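Local coordinates for UDP-glucose 4-epimerase (Campylobacter jejuni subsp. jejuni serotype O:2, PDB 7K3P), which probably interconverts UDP-glucose and UDP-galactose, and UDP-GlcNAc and UDP-GalNAc, by NAD-dependent epimerisation at C4 of the sugar, at residues Tyr190-Ala194 with Asp244-Val248; Ala194-Met198 with Trp340-Cys344. The protein carries 2 engineered substitutions. One frame throughout, in Å; residues are numbered along the deposited sequence.

Interaction 1 of 2, residues Tyr190-Ala194 with Asp244-Val248; sequences YFNVA and DFIHV. With NAD (nicotinamide-adenine-dinucleotide), chain C.
A chi1 of -77° sets CG of Phe191 beside its backbone N, and a chi1 of -169° sets CG of Asp244 beside its carbonyl carbon. The two side chains then cross at about a right angle, with Phe191 CD2 3.6 Å from Asp244 CB. They sit just before a short parallel pair, strand 192-193 with the end of strand 242-246. Strand 192-193 comes next in the chain after strand 184-189 of the Rossmann sheet in this NAD-dependent epimerase. Ala194 N donates to Ile246 O at 3.0 Å. Ile246 N donates to Asn192 O at 3.2 Å. Where the strands part, water 2 bridges the gap: it accepts from Asn192 N and donates to Asp244 O. Val193 and Ile246 share one face of the pair, and Val193 CB packs 3.7 Å from Ile246 CG2. Asp244 OD2 accepts from Ser312 N, which ties the segment to strand 309-312. The 190-194 segment also lines the cofactor pocket. Val193 CG1 lies 3.3 Å from NAD C7N, the carboxamide carbon. Tyr190 CE2 approaches NAD C5N obliquely, and Tyr190 OH donates to the ribose oxygen NAD O4D at 2.9 Å.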
loop_
_atom_site.group_PDB
_atom_site.type_symbol
_atom_site.label_atom_id
_atom_site.label_comp_id
_atom_site.label_asym_id
_atom_site.label_seq_id
_atom_site.Cartn_x
_atom_site.Cartn_y
_atom_site.Cartn_z
ATOM N N TYR A 190 -10.718 0.270 15.138
ATOM C CA TYR A 190 -10.932 0.165 16.574
ATOM C C TYR A 190 -9.638 -0.171 17.282
ATOM O O TYR A 190 -8.663 -0.614 16.654
ATOM C CB TYR A 190 -12.013 -0.884 16.903
ATOM C CG TYR A 190 -11.901 -2.178 16.102
ATOM C CD1 TYR A 190 -12.351 -2.252 14.788
ATOM C CD2 TYR A 190 -11.380 -3.327 16.679
ATOM C CE1 TYR A 190 -12.263 -3.460 14.055
ATOM C CE2 TYR A 190 -11.302 -4.515 15.975
ATOM C CZ TYR A 190 -11.737 -4.572 14.668
ATOM O OH TYR A 190 -11.642 -5.768 13.982
ATOM N N PHE A 191 -9.628 0.050 18.590
ATOM C CA PHE A 191 -8.468 -0.278 19.398
ATOM C C PHE A 191 -8.516 -1.745 19.824
ATOM O O PHE A 191 -9.167 -2.567 19.176
ATOM C CB PHE A 191 -8.390 0.671 20.599
ATOM C CG PHE A 191 -7.877 2.037 20.240
ATOM C CD1 PHE A 191 -6.506 2.291 20.207
ATOM C CD2 PHE A 191 -8.755 3.058 19.897
ATOM C CE1 PHE A 191 -6.020 3.551 19.858
ATOM C CE2 PHE A 191 -8.280 4.321 19.548
ATOM C CZ PHE A 191 -6.910 4.572 19.529
ATOM N N ASN A 192 -7.847 -2.070 20.922
ATOM C CA ASN A 192 -7.675 -3.456 21.327
ATOM C C ASN A 192 -8.999 -4.133 21.727
ATOM O O ASN A 192 -9.865 -3.509 22.370
ATOM C CB ASN A 192 -6.693 -3.517 22.493
ATOM C CG ASN A 192 -6.411 -4.942 22.943
ATOM O OD1 ASN A 192 -6.808 -5.357 24.039
ATOM N ND2 ASN A 192 -5.742 -5.706 22.086
ATOM N N VAL A 193 -9.169 -5.401 21.363
ATOM C CA VAL A 193 -10.352 -6.118 21.838
ATOM C C VAL A 193 -10.021 -7.134 22.929
ATOM O O VAL A 193 -9.151 -7.986 22.762
ATOM C CB VAL A 193 -11.251 -6.677 20.695
ATOM C CG1 VAL A 193 -10.749 -6.253 19.328
ATOM C CG2 VAL A 193 -11.467 -8.171 20.821
ATOM N N ALA A 194 -10.705 -7.012 24.065
ATOM C CA ALA A 194 -10.395 -7.833 25.241
ATOM C C ALA A 194 -10.429 -9.319 24.908
ATOM O O ALA A 194 -11.310 -9.773 24.174
ATOM C CB ALA A 194 -11.357 -7.515 26.393
ATOM N N ASP A 244 -8.770 2.785 25.280
ATOM C CA ASP A 244 -9.986 2.336 24.635
ATOM C C ASP A 244 -9.926 0.809 24.450
ATOM O O ASP A 244 -8.994 0.281 23.815
ATOM C CB ASP A 244 -10.083 3.073 23.295
ATOM C CG ASP A 244 -11.429 2.918 22.627
ATOM O OD1 ASP A 244 -11.853 1.763 22.407
ATOM O OD2 ASP A 244 -12.047 3.961 22.309
ATOM N N PHE A 245 -10.885 0.100 25.046
ATOM C CA PHE A 245 -10.988 -1.360 24.913
ATOM C C PHE A 245 -12.410 -1.737 24.511
ATOM O O PHE A 245 -13.347 -0.972 24.747
ATOM C CB PHE A 245 -10.631 -2.043 26.235
ATOM C CG PHE A 245 -9.340 -1.573 26.811
ATOM C CD1 PHE A 245 -8.134 -2.109 26.367
ATOM C CD2 PHE A 245 -9.321 -0.575 27.775
ATOM C CE1 PHE A 245 -6.931 -1.661 26.881
ATOM C CE2 PHE A 245 -8.123 -0.122 28.298
ATOM C CZ PHE A 245 -6.921 -0.669 27.849
ATOM N N ILE A 246 -12.584 -2.909 23.907
ATOM C CA ILE A 246 -13.923 -3.302 23.478
ATOM C C ILE A 246 -14.181 -4.800 23.650
ATOM O O ILE A 246 -13.270 -5.630 23.496
ATOM C CB ILE A 246 -14.212 -2.848 22.031
ATOM C CG1 ILE A 246 -15.705 -2.964 21.725
ATOM C CG2 ILE A 246 -13.356 -3.650 21.021
ATOM C CD1 ILE A 246 -16.123 -2.159 20.505
ATOM N N HIS A 247 -15.423 -5.139 23.989
ATOM C CA HIS A 247 -15.813 -6.536 24.170
ATOM C C HIS A 247 -15.897 -7.227 22.804
ATOM O O HIS A 247 -16.379 -6.643 21.842
ATOM C CB HIS A 247 -17.161 -6.621 24.896
ATOM C CG HIS A 247 -17.513 -8.000 25.348
ATOM N ND1 HIS A 247 -18.066 -8.941 24.506
ATOM C CD2 HIS A 247 -17.388 -8.602 26.555
ATOM C CE1 HIS A 247 -18.268 -10.063 25.174
ATOM N NE2 HIS A 247 -17.862 -9.885 26.417
ATOM N N VAL A 248 -15.426 -8.470 22.724
ATOM C CA VAL A 248 -15.406 -9.175 21.435
ATOM C C VAL A 248 -16.793 -9.264 20.789
ATOM O O VAL A 248 -16.911 -9.257 19.561
ATOM C CB VAL A 248 -14.757 -10.580 21.547
ATOM C CG1 VAL A 248 -15.563 -11.481 22.491
ATOM C CG2 VAL A 248 -14.632 -11.226 20.164
HETATM P PA NAD C . -7.446 -13.717 14.569
HETATM O O1A NAD C . -6.025 -14.168 14.336
HETATM O O2A NAD C . -8.069 -14.477 15.705
HETATM O O5B NAD C . -8.337 -13.977 13.294
HETATM C C5B NAD C . -7.701 -14.046 12.050
HETATM C C4B NAD C . -8.239 -15.193 11.287
HETATM O O4B NAD C . -7.915 -15.112 9.929
HETATM C C3B NAD C . -7.672 -16.542 11.828
HETATM O O3B NAD C . -8.659 -17.581 12.191
HETATM C C2B NAD C . -6.615 -16.929 10.766
HETATM O O2B NAD C . -6.423 -18.274 10.657
HETATM C C1B NAD C . -7.249 -16.321 9.556
HETATM N N9A NAD C . -6.284 -16.089 8.470
HETATM C C8A NAD C . -5.136 -15.385 8.547
HETATM N N7A NAD C . -4.496 -15.402 7.368
HETATM C C5A NAD C . -5.214 -16.115 6.491
HETATM C C6A NAD C . -5.046 -16.477 5.144
HETATM N N6A NAD C . -3.885 -16.023 4.416
HETATM N N1A NAD C . -5.985 -17.219 4.524
HETATM C C2A NAD C . -7.083 -17.655 5.167
HETATM N N3A NAD C . -7.277 -17.340 6.491
HETATM C C4A NAD C . -6.370 -16.577 7.167
HETATM O O3 NAD C . -7.415 -12.155 14.863
HETATM P PN NAD C . -8.648 -11.343 15.420
HETATM O O1N NAD C . -9.915 -12.176 15.343
HETATM O O2N NAD C . -8.345 -10.976 16.840
HETATM O O5D NAD C . -8.799 -10.038 14.540
HETATM C C5D NAD C . -9.425 -10.150 13.283
HETATM C C4D NAD C . -9.333 -8.852 12.499
HETATM O O4D NAD C . -9.691 -7.745 13.297
HETATM C C3D NAD C . -7.975 -8.602 11.851
HETATM O O3D NAD C . -8.154 -8.044 10.611
HETATM C C2D NAD C . -7.325 -7.582 12.685
HETATM O O2D NAD C . -6.393 -6.814 12.018
HETATM C C1D NAD C . -8.557 -6.800 13.213
HETATM N N1N NAD C . -8.329 -6.047 14.532
HETATM C C2N NAD C . -8.164 -6.837 15.653
HETATM C C3N NAD C . -7.959 -6.226 16.886
HETATM C C7N NAD C . -7.776 -7.075 18.117
HETATM O O7N NAD C . -7.777 -8.296 18.063
HETATM N N7N NAD C . -7.587 -6.429 19.372
HETATM C C4N NAD C . -7.933 -4.846 16.972
HETATM C C5N NAD C . -8.099 -4.071 15.847
HETATM C C6N NAD C . -8.303 -4.669 14.596
HETATM O O HOH W 1 -11.980 1.757 19.451
HETATM O O HOH W 2 -6.440 -0.342 23.125
HETATM O O HOH W 3 -11.142 -0.933 21.284
HETATM O O HOH W 4 -13.957 -9.575 25.074
#

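Interaction 2 of 2, residues Ala194-Met198 with Trp340-Cys344. With NAD (nicotinamide-adenine-dinucleotide), chain C.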
loop_
_atom_site.group_PDB
_atom_site.type_symbol
_atom_site.label_atom_id
_atom_site.label_comp_id
_atom_site.label_asym_id
_atom_site.label_seq_id
_atom_site.Cartn_x
_atom_site.Cartn_y
_atom_site.Cartn_z
ATOM N N ALA A 194 -10.705 -7.012 24.065
ATOM C CA ALA A 194 -10.395 -7.833 25.241
ATOM C C ALA A 194 -10.429 -9.319 24.908
ATOM O O ALA A 194 -11.310 -9.773 24.174
ATOM C CB ALA A 194 -11.357 -7.515 26.393
ATOM N N GLY A 195 -9.456 -10.066 25.425
ATOM C CA GLY A 195 -9.420 -11.503 25.216
ATOM C C GLY A 195 -8.661 -11.985 23.989
ATOM O O GLY A 195 -8.524 -13.191 23.797
ATOM N N ALA A 196 -8.171 -11.072 23.149
ATOM C CA ALA A 196 -7.420 -11.504 21.962
ATOM C C ALA A 196 -6.082 -12.130 22.355
ATOM O O ALA A 196 -5.329 -11.555 23.144
ATOM C CB ALA A 196 -7.215 -10.358 21.001
ATOM N N CYS A 197 -5.800 -13.317 21.816
ATOM C CA CYS A 197 -4.537 -14.007 22.078
ATOM C C CYS A 197 -3.462 -13.497 21.150
ATOM O O CYS A 197 -3.522 -13.711 19.940
ATOM C CB CYS A 197 -4.663 -15.509 21.842
ATOM S SG CYS A 197 -5.879 -16.310 22.855
ATOM N N MET A 198 -2.468 -12.835 21.721
ATOM C CA MET A 198 -1.337 -12.381 20.937
ATOM C C MET A 198 -0.052 -13.043 21.419
ATOM O O MET A 198 0.203 -13.136 22.621
ATOM C CB MET A 198 -1.259 -10.859 20.959
ATOM C CG MET A 198 -2.390 -10.256 20.150
ATOM S SD MET A 198 -2.559 -8.492 20.329
ATOM C CE MET A 198 -4.242 -8.300 19.760
ATOM N N TRP A 340 -10.623 -15.845 28.281
ATOM C CA TRP A 340 -9.918 -16.108 27.034
ATOM C C TRP A 340 -8.403 -16.227 27.217
ATOM O O TRP A 340 -7.749 -17.017 26.525
ATOM C CB TRP A 340 -10.302 -15.093 25.956
ATOM C CG TRP A 340 -11.625 -15.436 25.353
ATOM C CD1 TRP A 340 -12.824 -14.811 25.578
ATOM C CD2 TRP A 340 -11.900 -16.522 24.460
ATOM N NE1 TRP A 340 -13.822 -15.431 24.861
ATOM C CE2 TRP A 340 -13.281 -16.491 24.167
ATOM C CE3 TRP A 340 -11.109 -17.519 23.867
ATOM C CZ2 TRP A 340 -13.895 -17.416 23.308
ATOM C CZ3 TRP A 340 -11.716 -18.439 23.018
ATOM C CH2 TRP A 340 -13.096 -18.377 22.743
ATOM N N GLU A 341 -7.855 -15.471 28.165
ATOM C CA GLU A 341 -6.421 -15.504 28.432
ATOM C C GLU A 341 -5.938 -16.918 28.760
ATOM O O GLU A 341 -4.903 -17.374 28.258
ATOM C CB GLU A 341 -6.075 -14.564 29.590
ATOM C CG GLU A 341 -4.592 -14.488 29.870
ATOM C CD GLU A 341 -3.804 -14.112 28.632
ATOM O OE1 GLU A 341 -2.734 -14.715 28.402
ATOM O OE2 GLU A 341 -4.263 -13.216 27.889
ATOM N N LYS A 342 -6.699 -17.608 29.603
ATOM C CA LYS A 342 -6.345 -18.956 30.039
ATOM C C LYS A 342 -6.429 -19.969 28.896
ATOM O O LYS A 342 -5.847 -21.053 28.969
ATOM C CB LYS A 342 -7.222 -19.368 31.227
ATOM C CG LYS A 342 -7.063 -18.427 32.423
ATOM C CD LYS A 342 -7.874 -18.869 33.630
ATOM C CE LYS A 342 -9.363 -18.653 33.414
ATOM N NZ LYS A 342 -10.142 -19.057 34.618
ATOM N N GLN A 343 -7.142 -19.594 27.838
ATOM C CA GLN A 343 -7.243 -20.397 26.621
ATOM C C GLN A 343 -6.065 -20.129 25.670
ATOM O O GLN A 343 -5.665 -21.005 24.893
ATOM C CB GLN A 343 -8.561 -20.080 25.913
ATOM C CG GLN A 343 -8.853 -20.931 24.688
ATOM C CD GLN A 343 -9.319 -22.332 25.054
ATOM O OE1 GLN A 343 -9.331 -22.704 26.234
ATOM N NE2 GLN A 343 -9.709 -23.114 24.045
ATOM N N CYS A 344 -5.519 -18.914 25.734
ATOM C CA CYS A 344 -4.402 -18.517 24.876
ATOM C C CYS A 344 -3.204 -19.438 25.043
ATOM O O CYS A 344 -2.464 -19.669 24.090
ATOM C CB CYS A 344 -3.975 -17.078 25.167
ATOM S SG CYS A 344 -5.185 -15.829 24.699
HETATM P PA NAD C . -7.446 -13.717 14.569
HETATM O O1A NAD C . -6.025 -14.168 14.336
HETATM O O2A NAD C . -8.069 -14.477 15.705
HETATM O O5B NAD C . -8.337 -13.977 13.294
HETATM C C5B NAD C . -7.701 -14.046 12.050
HETATM C C4B NAD C . -8.239 -15.193 11.287
HETATM O O4B NAD C . -7.915 -15.112 9.929
HETATM C C3B NAD C . -7.672 -16.542 11.828
HETATM O O3B NAD C . -8.659 -17.581 12.191
HETATM C C2B NAD C . -6.615 -16.929 10.766
HETATM O O2B NAD C . -6.423 -18.274 10.657
HETATM C C1B NAD C . -7.249 -16.321 9.556
HETATM N N9A NAD C . -6.284 -16.089 8.470
HETATM C C8A NAD C . -5.136 -15.385 8.547
HETATM N N7A NAD C . -4.496 -15.402 7.368
HETATM C C5A NAD C . -5.214 -16.115 6.491
HETATM C C6A NAD C . -5.046 -16.477 5.144
HETATM N N6A NAD C . -3.885 -16.023 4.416
HETATM N N1A NAD C . -5.985 -17.219 4.524
HETATM C C2A NAD C . -7.083 -17.655 5.167
HETATM N N3A NAD C . -7.277 -17.340 6.491
HETATM C C4A NAD C . -6.370 -16.577 7.167
HETATM O O3 NAD C . -7.415 -12.155 14.863
HETATM P PN NAD C . -8.648 -11.343 15.420
HETATM O O1N NAD C . -9.915 -12.176 15.343
HETATM O O2N NAD C . -8.345 -10.976 16.840
HETATM O O5D NAD C . -8.799 -10.038 14.540
HETATM C C5D NAD C . -9.425 -10.150 13.283
HETATM C C4D NAD C . -9.333 -8.852 12.499
HETATM O O4D NAD C . -9.691 -7.745 13.297
HETATM C C3D NAD C . -7.975 -8.602 11.851
HETATM O O3D NAD C . -8.154 -8.044 10.611
HETATM C C2D NAD C . -7.325 -7.582 12.685
HETATM O O2D NAD C . -6.393 -6.814 12.018
HETATM C C1D NAD C . -8.557 -6.800 13.213
HETATM N N1N NAD C . -8.329 -6.047 14.532
HETATM C C2N NAD C . -8.164 -6.837 15.653
HETATM C C3N NAD C . -7.959 -6.226 16.886
HETATM C C7N NAD C . -7.776 -7.075 18.117
HETATM O O7N NAD C . -7.777 -8.296 18.063
HETATM N N7N NAD C . -7.587 -6.429 19.372
HETATM C C4N NAD C . -7.933 -4.846 16.972
HETATM C C5N NAD C . -8.099 -4.071 15.847
HETATM C C6N NAD C . -8.303 -4.669 14.596
#
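Trp340 O accepts two backbone N-H groups and also faces Cys197 across the contact. Gln343 N donates to Trp340 O at 3.0 Å. Cys344 N lies at the same distance from Trp340 O, but this second bond is weak. Cys197 SG stays 4.2 Å from Trp340 O, so the sulfur passes the final turn without a polar bond to it. The link between the segments is covalent. Cys197 SG joins Cys344 SG at 2.0 Å in a disulfide. In both cysteines SG is anti to the carbonyl carbon (chi1 -60° and -68°). The S-S torsion is -87°, a left-handed bridge close to the relaxed value. Cys197 CB lies 3.7 Å from Cys344 CB. In the short-chain dehydrogenase/reductase fold of this epimerase, the bond fastens the loop after strand 192-193 to the C-terminal helix 330-343. Cys344 is the last residue of the chain. Gly195 adds the other close approach. Its backbone has a positive phi, which suits glycine, and Gly195 O lies 3.4 Å from Trp340 CB. The indole then leads away from the loop and meets the Tyr27 ring edge-to-face. Lys214 provides a polar link between the segments: its NZ donates to Ala196 O and forms a salt bridge with Glu341 OE2. Lys223 pairs with Glu341 OE1, so both carboxylate oxygens have a cationic partner, which probably keeps Glu341 ionised. Ala196 and Met198 point away from the helix, and both reach the cofactor. Ala196 CB is 3.6 Å from NAD O7N. Met198, extended beyond CG, brings its methyl CE to 3.9 Å from NAD N7N.

Overall arrangement
Interactions 1 and 2 share Ala194 and have centres about 12 Å apart. Residues 190-198 run past the nicotinamide end of NAD. They are held by 244-248 early on and by 340-344 later. The two contacts touch where Asn192 ND2 meets Met198 CE at 3.8 Å, beside the carboxamide. Helix 330-343 serves both: Ile333 and Ala337 touch Ala194, while its final turn carries the disulfide. Tyr27 is also common to them, since its OH bonds Ala194 O and its ring meets Trp340. Tyr162 and Lys166, which also bond NAD, fit the YxxxK pair of this enzyme family. Interaction 1 is buried, and interaction 2 lies nearer the surface.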